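Local coordinates for GlcNAc-alpha-1,4-Gal-releasing endo-beta-galactosidase (PDB 1UPS), which probably hydrolyses internal beta-galactosidic linkages to release GlcNAc-alpha-1,4-Gal from glycans, as a calcium-binding member of glycoside hydrolase family 16, at residues G143-D155 with E245-G259. Numbering follows the deposited sequence.
Sequences GGHQAWWMVGMQD and EMGTILNIYTDAGSG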
loop_
_atom_site.group_PDB
_atom_site.type_symbol
_atom_site.label_atom_id
_atom_site.label_comp_id
_atom_site.label_asym_id
_atom_site.label_seq_id
_atom_site.Cartn_x
_atom_site.Cartn_y
_atom_site.Cartn_z
ATOM N N GLY A 143 -20.969 10.730 3.783
ATOM C CA GLY A 143 -20.480 10.025 2.593
ATOM C C GLY A 143 -19.396 10.782 1.834
ATOM O O GLY A 143 -19.428 12.018 1.731
ATOM N N GLY A 144 -18.430 10.039 1.293
ATOM C CA GLY A 144 -17.323 10.650 0.585
ATOM C C GLY A 144 -15.993 10.064 1.030
ATOM O O GLY A 144 -15.925 9.298 2.001
ATOM N N HIS A 145 -14.942 10.406 0.297
ATOM C CA HIS A 145 -13.589 9.968 0.636
ATOM C C HIS A 145 -12.576 10.875 -0.021
ATOM O O HIS A 145 -12.927 11.645 -0.899
ATOM C CB HIS A 145 -13.356 8.482 0.256
ATOM C CG HIS A 145 -13.245 8.201 -1.219
ATOM N ND1 HIS A 145 -14.342 8.079 -2.046
ATOM C CD2 HIS A 145 -12.163 7.923 -1.986
ATOM C CE1 HIS A 145 -13.940 7.760 -3.268
ATOM N NE2 HIS A 145 -12.615 7.661 -3.258
ATOM N N GLN A 146 -11.324 10.784 0.418
ATOM C CA GLN A 146 -10.231 11.441 -0.289
ATOM C C GLN A 146 -9.322 10.342 -0.815
ATOM O O GLN A 146 -9.392 9.205 -0.344
ATOM C CB GLN A 146 -9.457 12.388 0.643
ATOM C CG GLN A 146 -8.988 11.739 1.960
ATOM C CD GLN A 146 -9.853 12.184 3.143
ATOM O OE1 GLN A 146 -9.968 13.383 3.404
ATOM N NE2 GLN A 146 -10.486 11.231 3.826
ATOM N N ALA A 147 -8.474 10.671 -1.787
ATOM C CA ALA A 147 -7.624 9.646 -2.385
ATOM C C ALA A 147 -6.285 10.181 -2.883
ATOM O O ALA A 147 -6.213 11.266 -3.481
ATOM C CB ALA A 147 -8.370 8.929 -3.521
ATOM N N TRP A 148 -5.237 9.403 -2.602
ATOM C CA TRP A 148 -3.928 9.597 -3.202
ATOM C C TRP A 148 -3.685 8.286 -3.913
ATOM O O TRP A 148 -3.651 7.218 -3.273
ATOM C CB TRP A 148 -2.877 9.802 -2.123
ATOM C CG TRP A 148 -1.445 9.804 -2.623
ATOM C CD1 TRP A 148 -0.980 10.152 -3.872
ATOM C CD2 TRP A 148 -0.293 9.463 -1.849
ATOM N NE1 TRP A 148 0.395 10.004 -3.918
ATOM C CE2 TRP A 148 0.841 9.614 -2.681
ATOM C CE3 TRP A 148 -0.106 9.037 -0.533
ATOM C CZ2 TRP A 148 2.147 9.330 -2.238
ATOM C CZ3 TRP A 148 1.192 8.764 -0.085
ATOM C CH2 TRP A 148 2.298 8.902 -0.942
ATOM N N TRP A 149 -3.589 8.334 -5.238
ATOM C CA TRP A 149 -3.480 7.089 -5.992
ATOM C C TRP A 149 -2.631 7.244 -7.246
ATOM O O TRP A 149 -2.352 8.359 -7.692
ATOM C CB TRP A 149 -4.874 6.516 -6.354
ATOM C CG TRP A 149 -5.910 7.474 -6.941
ATOM C CD1 TRP A 149 -6.403 8.636 -6.382
ATOM C CD2 TRP A 149 -6.660 7.267 -8.156
ATOM N NE1 TRP A 149 -7.385 9.167 -7.196
ATOM C CE2 TRP A 149 -7.567 8.342 -8.283
ATOM C CE3 TRP A 149 -6.636 6.274 -9.160
ATOM C CZ2 TRP A 149 -8.450 8.474 -9.382
ATOM C CZ3 TRP A 149 -7.528 6.402 -10.257
ATOM C CH2 TRP A 149 -8.416 7.500 -10.346
ATOM N N MET A 150 -2.217 6.109 -7.804
ATOM C CA MET A 150 -1.340 6.102 -8.966
ATOM C C MET A 150 -1.908 5.130 -9.978
ATOM O O MET A 150 -2.521 4.140 -9.603
ATOM C CB MET A 150 0.086 5.696 -8.564
ATOM C CG MET A 150 0.692 6.686 -7.528
ATOM S SD MET A 150 2.377 6.230 -7.018
ATOM C CE MET A 150 3.215 6.571 -8.569
ATOM N N VAL A 151 -1.729 5.465 -11.257
ATOM C CA VAL A 151 -2.220 4.639 -12.350
ATOM C C VAL A 151 -1.123 4.473 -13.389
ATOM O O VAL A 151 -0.319 5.381 -13.597
ATOM C CB VAL A 151 -3.499 5.246 -13.011
ATOM C CG1 VAL A 151 -4.681 5.212 -12.031
ATOM C CG2 VAL A 151 -3.266 6.696 -13.523
ATOM N N GLY A 152 -1.089 3.308 -14.030
ATOM C CA GLY A 152 -0.159 3.071 -15.115
ATOM C C GLY A 152 -0.373 4.072 -16.235
ATOM O O GLY A 152 -1.507 4.501 -16.515
ATOM N N MET A 153 0.723 4.451 -16.887
ATOM C CA MET A 153 0.641 5.438 -17.960
ATOM C C MET A 153 0.348 4.821 -19.314
ATOM O O MET A 153 0.291 5.542 -20.320
ATOM C CB MET A 153 1.928 6.277 -18.015
ATOM C CG MET A 153 2.062 7.246 -16.823
ATOM S SD MET A 153 0.735 8.480 -16.656
ATOM C CE MET A 153 0.675 9.215 -18.087
ATOM N N GLN A 154 0.172 3.494 -19.356
ATOM C CA GLN A 154 -0.286 2.818 -20.580
ATOM C C GLN A 154 0.647 3.147 -21.753
ATOM O O GLN A 154 0.222 3.360 -22.886
ATOM C CB GLN A 154 -1.768 3.180 -20.873
ATOM C CG GLN A 154 -2.706 2.643 -19.776
ATOM C CD GLN A 154 -4.123 3.236 -19.781
ATOM O OE1 GLN A 154 -4.671 3.494 -18.715
ATOM N NE2 GLN A 154 -4.707 3.433 -20.961
ATOM N N ASP A 155 1.940 3.155 -21.462
ATOM C CA ASP A 155 2.950 3.574 -22.446
ATOM C C ASP A 155 3.215 2.543 -23.533
ATOM O O ASP A 155 3.794 2.878 -24.589
ATOM C CB ASP A 155 4.258 3.928 -21.728
ATOM C CG ASP A 155 4.174 5.245 -20.979
ATOM O OD1 ASP A 155 3.576 6.224 -21.520
ATOM O OD2 ASP A 155 4.704 5.393 -19.858
ATOM N N GLU A 245 5.972 2.957 -15.744
ATOM C CA GLU A 245 5.788 4.279 -15.140
ATOM C C GLU A 245 4.324 4.493 -14.782
ATOM O O GLU A 245 3.435 4.011 -15.481
ATOM C CB GLU A 245 6.259 5.382 -16.088
ATOM C CG GLU A 245 7.766 5.359 -16.323
ATOM C CD GLU A 245 8.323 6.694 -16.776
ATOM O OE1 GLU A 245 7.542 7.620 -17.059
ATOM O OE2 GLU A 245 9.567 6.806 -16.871
ATOM N N MET A 246 4.100 5.218 -13.689
ATOM C CA MET A 246 2.758 5.535 -13.203
ATOM C C MET A 246 2.657 7.023 -12.939
ATOM O O MET A 246 3.659 7.674 -12.583
ATOM C CB MET A 246 2.463 4.760 -11.909
ATOM C CG MET A 246 2.412 3.237 -12.116
ATOM S SD MET A 246 2.128 2.344 -10.560
ATOM C CE MET A 246 0.285 2.291 -10.560
ATOM N N GLY A 247 1.442 7.554 -13.111
ATOM C CA GLY A 247 1.143 8.945 -12.821
ATOM C C GLY A 247 0.375 9.031 -11.520
ATOM O O GLY A 247 -0.118 8.013 -11.040
ATOM N N THR A 248 0.269 10.242 -10.967
ATOM C CA THR A 248 -0.315 10.452 -9.640
ATOM C C THR A 248 -1.577 11.289 -9.714
ATOM O O THR A 248 -1.622 12.279 -10.443
ATOM C CB THR A 248 0.728 11.180 -8.734
ATOM O OG1 THR A 248 1.849 10.301 -8.527
ATOM C CG2 THR A 248 0.160 11.431 -7.305
ATOM N N ILE A 249 -2.577 10.900 -8.924
ATOM C CA ILE A 249 -3.797 11.700 -8.763
ATOM C C ILE A 249 -3.998 11.974 -7.280
ATOM O O ILE A 249 -3.842 11.068 -6.454
ATOM C CB ILE A 249 -5.038 10.927 -9.326
ATOM C CG1 ILE A 249 -4.795 10.528 -10.804
ATOM C CG2 ILE A 249 -6.340 11.755 -9.091
ATOM C CD1 ILE A 249 -5.934 9.703 -11.434
ATOM N N LEU A 250 -4.339 13.222 -6.946
ATOM C CA LEU A 250 -4.720 13.576 -5.589
ATOM C C LEU A 250 -6.102 14.215 -5.689
ATOM O O LEU A 250 -6.275 15.216 -6.384
ATOM C CB LEU A 250 -3.717 14.585 -4.984
ATOM C CG LEU A 250 -2.400 13.992 -4.504
ATOM C CD1 LEU A 250 -1.304 15.116 -4.397
ATOM C CD2 LEU A 250 -2.585 13.277 -3.181
ATOM N N ASN A 251 -7.085 13.633 -5.011
ATOM C CA ASN A 251 -8.458 14.107 -5.170
ATOM C C ASN A 251 -9.371 13.802 -3.988
ATOM O O ASN A 251 -8.974 13.131 -3.019
ATOM C CB ASN A 251 -9.051 13.720 -6.568
ATOM C CG ASN A 251 -9.309 12.227 -6.756
ATOM O OD1 ASN A 251 -8.733 11.384 -6.081
ATOM N ND2 ASN A 251 -10.190 11.901 -7.725
ATOM N N ILE A 252 -10.576 14.357 -4.051
ATOM C CA ILE A 252 -11.565 14.176 -3.008
ATOM C C ILE A 252 -12.917 13.997 -3.693
ATOM O O ILE A 252 -13.132 14.540 -4.764
ATOM C CB ILE A 252 -11.539 15.376 -2.027
ATOM C CG1 ILE A 252 -12.500 15.132 -0.849
ATOM C CG2 ILE A 252 -11.777 16.733 -2.767
ATOM C CD1 ILE A 252 -12.241 16.073 0.382
ATOM N N TYR A 253 -13.796 13.198 -3.087
ATOM C CA TYR A 253 -15.050 12.812 -3.719
ATOM C C TYR A 253 -16.204 12.951 -2.747
ATOM O O TYR A 253 -16.032 12.815 -1.517
ATOM C CB TYR A 253 -15.035 11.323 -4.011
ATOM C CG TYR A 253 -14.066 10.810 -5.013
ATOM C CD1 TYR A 253 -12.744 10.546 -4.656
ATOM C CD2 TYR A 253 -14.485 10.517 -6.329
ATOM C CE1 TYR A 253 -11.843 9.997 -5.601
ATOM C CE2 TYR A 253 -13.589 9.982 -7.270
ATOM C CZ TYR A 253 -12.266 9.726 -6.883
ATOM O OH TYR A 253 -11.362 9.193 -7.790
ATOM N N THR A 254 -17.394 13.176 -3.299
ATOM C CA THR A 254 -18.618 12.807 -2.578
ATOM C C THR A 254 -19.693 12.355 -3.574
ATOM O O THR A 254 -19.512 12.529 -4.783
ATOM C CB THR A 254 -19.093 13.936 -1.624
ATOM O OG1 THR A 254 -20.115 13.419 -0.736
ATOM C CG2 THR A 254 -19.775 15.086 -2.413
ATOM N N ASP A 255 -20.766 11.742 -3.066
ATOM C CA ASP A 255 -21.844 11.196 -3.915
ATOM C C ASP A 255 -21.356 10.070 -4.836
ATOM O O ASP A 255 -21.914 9.840 -5.921
ATOM C CB ASP A 255 -22.478 12.326 -4.708
ATOM C CG ASP A 255 -23.093 13.364 -3.799
ATOM O OD1 ASP A 255 -23.098 14.561 -4.167
ATOM O OD2 ASP A 255 -23.574 13.054 -2.681
ATOM N N ALA A 256 -20.330 9.365 -4.362
ATOM C CA ALA A 256 -19.711 8.257 -5.070
ATOM C C ALA A 256 -19.972 6.957 -4.312
ATOM O O ALA A 256 -20.905 6.881 -3.489
ATOM C CB ALA A 256 -18.194 8.523 -5.240
ATOM N N GLY A 257 -19.166 5.931 -4.568
ATOM C CA GLY A 257 -19.385 4.655 -3.903
ATOM C C GLY A 257 -19.123 4.700 -2.403
ATOM O O GLY A 257 -19.539 3.791 -1.669
ATOM N N SER A 258 -18.421 5.741 -1.952
ATOM C CA SER A 258 -18.173 5.961 -0.525
ATOM C C SER A 258 -19.320 6.682 0.170
ATOM O O SER A 258 -19.176 7.086 1.318
ATOM C CB SER A 258 -16.873 6.746 -0.305
ATOM O OG SER A 258 -16.838 7.910 -1.127
ATOM N N GLY A 259 -20.447 6.874 -0.524
ATOM C CA GLY A 259 -21.649 7.362 0.143
ATOM C C GLY A 259 -22.120 8.758 -0.235
ATOM O O GLY A 259 -21.329 9.588 -0.690
HETATM O O HOH W 1 2.428 9.409 -5.933
HETATM O O HOH W 2 5.902 3.199 -18.666
#
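Glu245 O receives the amide of Met153 where antiparallel pairing of strands 246-254 and 145-152 begins, and a water joins Glu245 N to Asp155 OD2; Arg122 forms salt bridges with the carboxylates of both Asp155 and Glu245, which would offset their like charges. Met246 CE lies against the backbone of Met150, and at Gly247 the reciprocal backbone bonds with Val151 open a ladder that continues through Ile249, Asn251 and Tyr253. Thr248 OG1 shares a second water with Trp148 NE1, while its CG2 meets that indole at the edge. Ile249 CD1 makes a CH-pi contact over one face of Trp149, 3.6 Å from the six-membered ring centroid, and Leu250 CD2 packs 3.6 Å from Trp148 CD1. With CG wedged between backbone N and carbonyl carbon (chi1 69°), Asn251 presents OD1 to Trp149 NE1 at 2.8 Å; the acceptor lies in the indole plane, though NE1 stands 41° out of the carbonyl plane. Asn251 ND2 donates to Tyr253 OH, which also bonds to Tyr52. The Tyr253 and His145 planes are nearly parallel (11°) but slid apart, the rings barely overlapping; Ser258 OG bonds the imidazole edge through ND1 (2.7 Å). Thr254 OG1 donates to Gly143 O, and Gly144 N to Ser258 O. In this family 16 jelly-roll sandwich, strand 246-254 lies between 94-99 and 145-152, which pairs on its far side with 168-170; Leu250 and Ile252 pack on Trp269 of the facing sheet, and on the other face Trp149 packs on Glu168 and Asp170.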